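Local coordinates for metazoan TIR-STING fusion (Crassostrea gigas, PDB 6WT6), which joins a TIR domain to a STING ligand-binding domain in one chain and probably acts in innate immune signalling, as its relatives do, at residues Asp340-Pro343 with Arg344-Cys347. Numbering follows the deposited sequence.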
ATOM      1  N   ASP A 340      25.528  25.447  -1.145  1.00 42.07           N
ATOM      2  CA  ASP A 340      26.290  24.624  -2.073  1.00 42.72           C
ATOM      3  C   ASP A 340      25.886  23.159  -2.037  1.00 37.65           C
ATOM      4  O   ASP A 340      26.179  22.427  -2.989  1.00 38.28           O
ATOM      5  CB  ASP A 340      27.785  24.715  -1.766  1.00 43.63           C
ATOM      6  CG  ASP A 340      28.323  26.111  -1.929  1.00 50.83           C
ATOM      7  OD1 ASP A 340      27.603  26.961  -2.490  1.00 52.77           O
ATOM      8  OD2 ASP A 340      29.468  26.362  -1.488  1.00 57.37           O
ATOM      9  N   ALA A 341      25.235  22.716  -0.961  1.00 32.68           N
ATOM     10  CA  ALA A 341      25.065  21.286  -0.728  1.00 33.11           C
ATOM     11  C   ALA A 341      24.135  20.662  -1.763  1.00 34.42           C
ATOM     12  O   ALA A 341      24.512  19.714  -2.461  1.00 34.29           O
ATOM     13  CB  ALA A 341      24.550  21.053   0.693  1.00 22.00           C
ATOM     14  N   MET A 342      22.912  21.174  -1.871  1.00 34.38           N
ATOM     15  CA  MET A 342      21.948  20.586  -2.797  1.00 35.70           C
ATOM     16  C   MET A 342      22.358  20.831  -4.249  1.00 35.33           C
ATOM     17  O   MET A 342      22.267  19.906  -5.067  1.00 35.99           O
ATOM     18  CB  MET A 342      20.535  21.115  -2.534  1.00 38.38           C
ATOM     19  CG  MET A 342      19.467  20.481  -3.408  1.00 49.95           C
ATOM     20  SD  MET A 342      19.178  18.753  -2.990  1.00 58.21           S
ATOM     21  CE  MET A 342      18.763  18.921  -1.260  1.00 61.36           C
ATOM     22  N   PRO A 343      22.805  22.038  -4.625  1.00 37.98           N
ATOM     23  CA  PRO A 343      23.347  22.205  -5.986  1.00 39.77           C
ATOM     24  C   PRO A 343      24.456  21.228  -6.349  1.00 39.43           C
ATOM     25  O   PRO A 343      24.470  20.717  -7.476  1.00 41.03           O
ATOM     26  CB  PRO A 343      23.847  23.655  -5.974  1.00 38.27           C
ATOM     27  CG  PRO A 343      22.897  24.339  -5.077  1.00 35.67           C
ATOM     28  CD  PRO A 343      22.620  23.350  -3.970  1.00 37.64           C
ATOM     29  N   ARG A 344      25.390  20.954  -5.433  1.00 35.52           N
ATOM     30  CA  ARG A 344      26.481  20.042  -5.762  1.00 37.53           C
ATOM     31  C   ARG A 344      25.990  18.609  -5.907  1.00 33.13           C
ATOM     32  O   ARG A 344      26.525  17.848  -6.723  1.00 33.93           O
ATOM     33  CB  ARG A 344      27.583  20.120  -4.706  1.00 42.24           C
ATOM     34  CG  ARG A 344      28.793  19.251  -5.018  1.00 48.52           C
ATOM     35  CD  ARG A 344      29.972  19.571  -4.111  1.00 60.47           C
ATOM     36  NE  ARG A 344      30.462  20.934  -4.302  1.00 68.69           N
ATOM     37  CZ  ARG A 344      30.214  21.942  -3.472  1.00 72.55           C
ATOM     38  NH1 ARG A 344      29.482  21.743  -2.382  1.00 73.96           N
ATOM     39  NH2 ARG A 344      30.700  23.149  -3.729  1.00 71.48           N
ATOM     40  N   LEU A 345      24.981  18.223  -5.129  1.00 29.33           N
ATOM     41  CA  LEU A 345      24.421  16.884  -5.258  1.00 36.24           C
ATOM     42  C   LEU A 345      23.755  16.697  -6.617  1.00 34.47           C
ATOM     43  O   LEU A 345      23.953  15.673  -7.281  1.00 35.26           O
ATOM     44  CB  LEU A 345      23.429  16.628  -4.127  1.00 42.01           C
ATOM     45  CG  LEU A 345      22.553  15.389  -4.323  1.00 48.22           C
ATOM     46  CD1 LEU A 345      23.408  14.131  -4.312  1.00 49.18           C
ATOM     47  CD2 LEU A 345      21.473  15.330  -3.258  1.00 49.64           C
ATOM     48  N   ILE A 346      22.970  17.686  -7.053  1.00 30.28           N
ATOM     49  CA  ILE A 346      22.234  17.557  -8.309  1.00 29.60           C
ATOM     50  C   ILE A 346      23.190  17.570  -9.499  1.00 34.49           C
ATOM     51  O   ILE A 346      23.035  16.779 -10.438  1.00 37.28           O
ATOM     52  CB  ILE A 346      21.172  18.665  -8.427  1.00 30.43           C
ATOM     53  CG1 ILE A 346      20.170  18.573  -7.274  1.00 32.15           C
ATOM     54  CG2 ILE A 346      20.448  18.564  -9.763  1.00 29.64           C
ATOM     55  CD1 ILE A 346      19.131  19.686  -7.273  1.00 30.72           C
ATOM     56  N   CYS A 347      24.184  18.466  -9.485  1.00 37.13           N
ATOM     57  CA  CYS A 347      25.186  18.488 -10.550  1.00 40.71           C
ATOM     58  C   CYS A 347      25.899  17.150 -10.663  1.00 45.52           C
ATOM     59  O   CYS A 347      26.208  16.692 -11.768  1.00 48.87           O
ATOM     60  CB  CYS A 347      26.206  19.600 -10.307  1.00 42.67           C
ATOM     61  SG  CYS A 347      25.638  21.259 -10.699  1.00 46.42           S
TER
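Arg344 N donates to Asp340 O at 3.0 Å, the first of four consecutive i to i+4 backbone hydrogen bonds that make up the opening turns of helix 341-356. Leu345 N to Ala341 O and Ile346 N to Met342 O follow in the same register, and the last of the four here is Cys347 N to Pro343 O at 3.0 Å, where the N-H points almost straight at its acceptor (170°). Pro343, which has no N-H to give, sits in the first turn, where its nitrogen is not needed as a donor to a preceding turn; its carbonyl still serves Cys347.

Around this backbone, Arg344 reaches back over the start of the helix. Its chain bends at chi3 (-64°), which swings the guanidinium toward Asp340, and Arg344 NH1 comes to rest 3.5 Å from Asp340 CB. The carboxylate and guanidinium planes stand nearly perpendicular (86°), and Asp340 OD2 stays 4.1 Å from Arg344 NH2, too far for a salt bridge. The opposite charges are nonetheless close enough that a favourable electrostatic effect is possible. Arg344 NH2 also has a distant and weak ionic partner in Asp268.

The apolar contacts lie on a different side of the helix. The bent chain of Met342 lies alongside Leu345, their ends turned the same way, with Met342 SD 4.1 Å from Leu345 CD2. It crosses Ile346 at an angle, and there Met342 CG meets Ile346 CD1 at 4.0 Å.

Within the STING ligand-binding domain, the helix packs against two strands of the mixed sheet. Met342 and Leu345 touch Tyr332 of edge strand 327-332, whereas Pro343 and Cys347 rest on Val265 of strand 260-266.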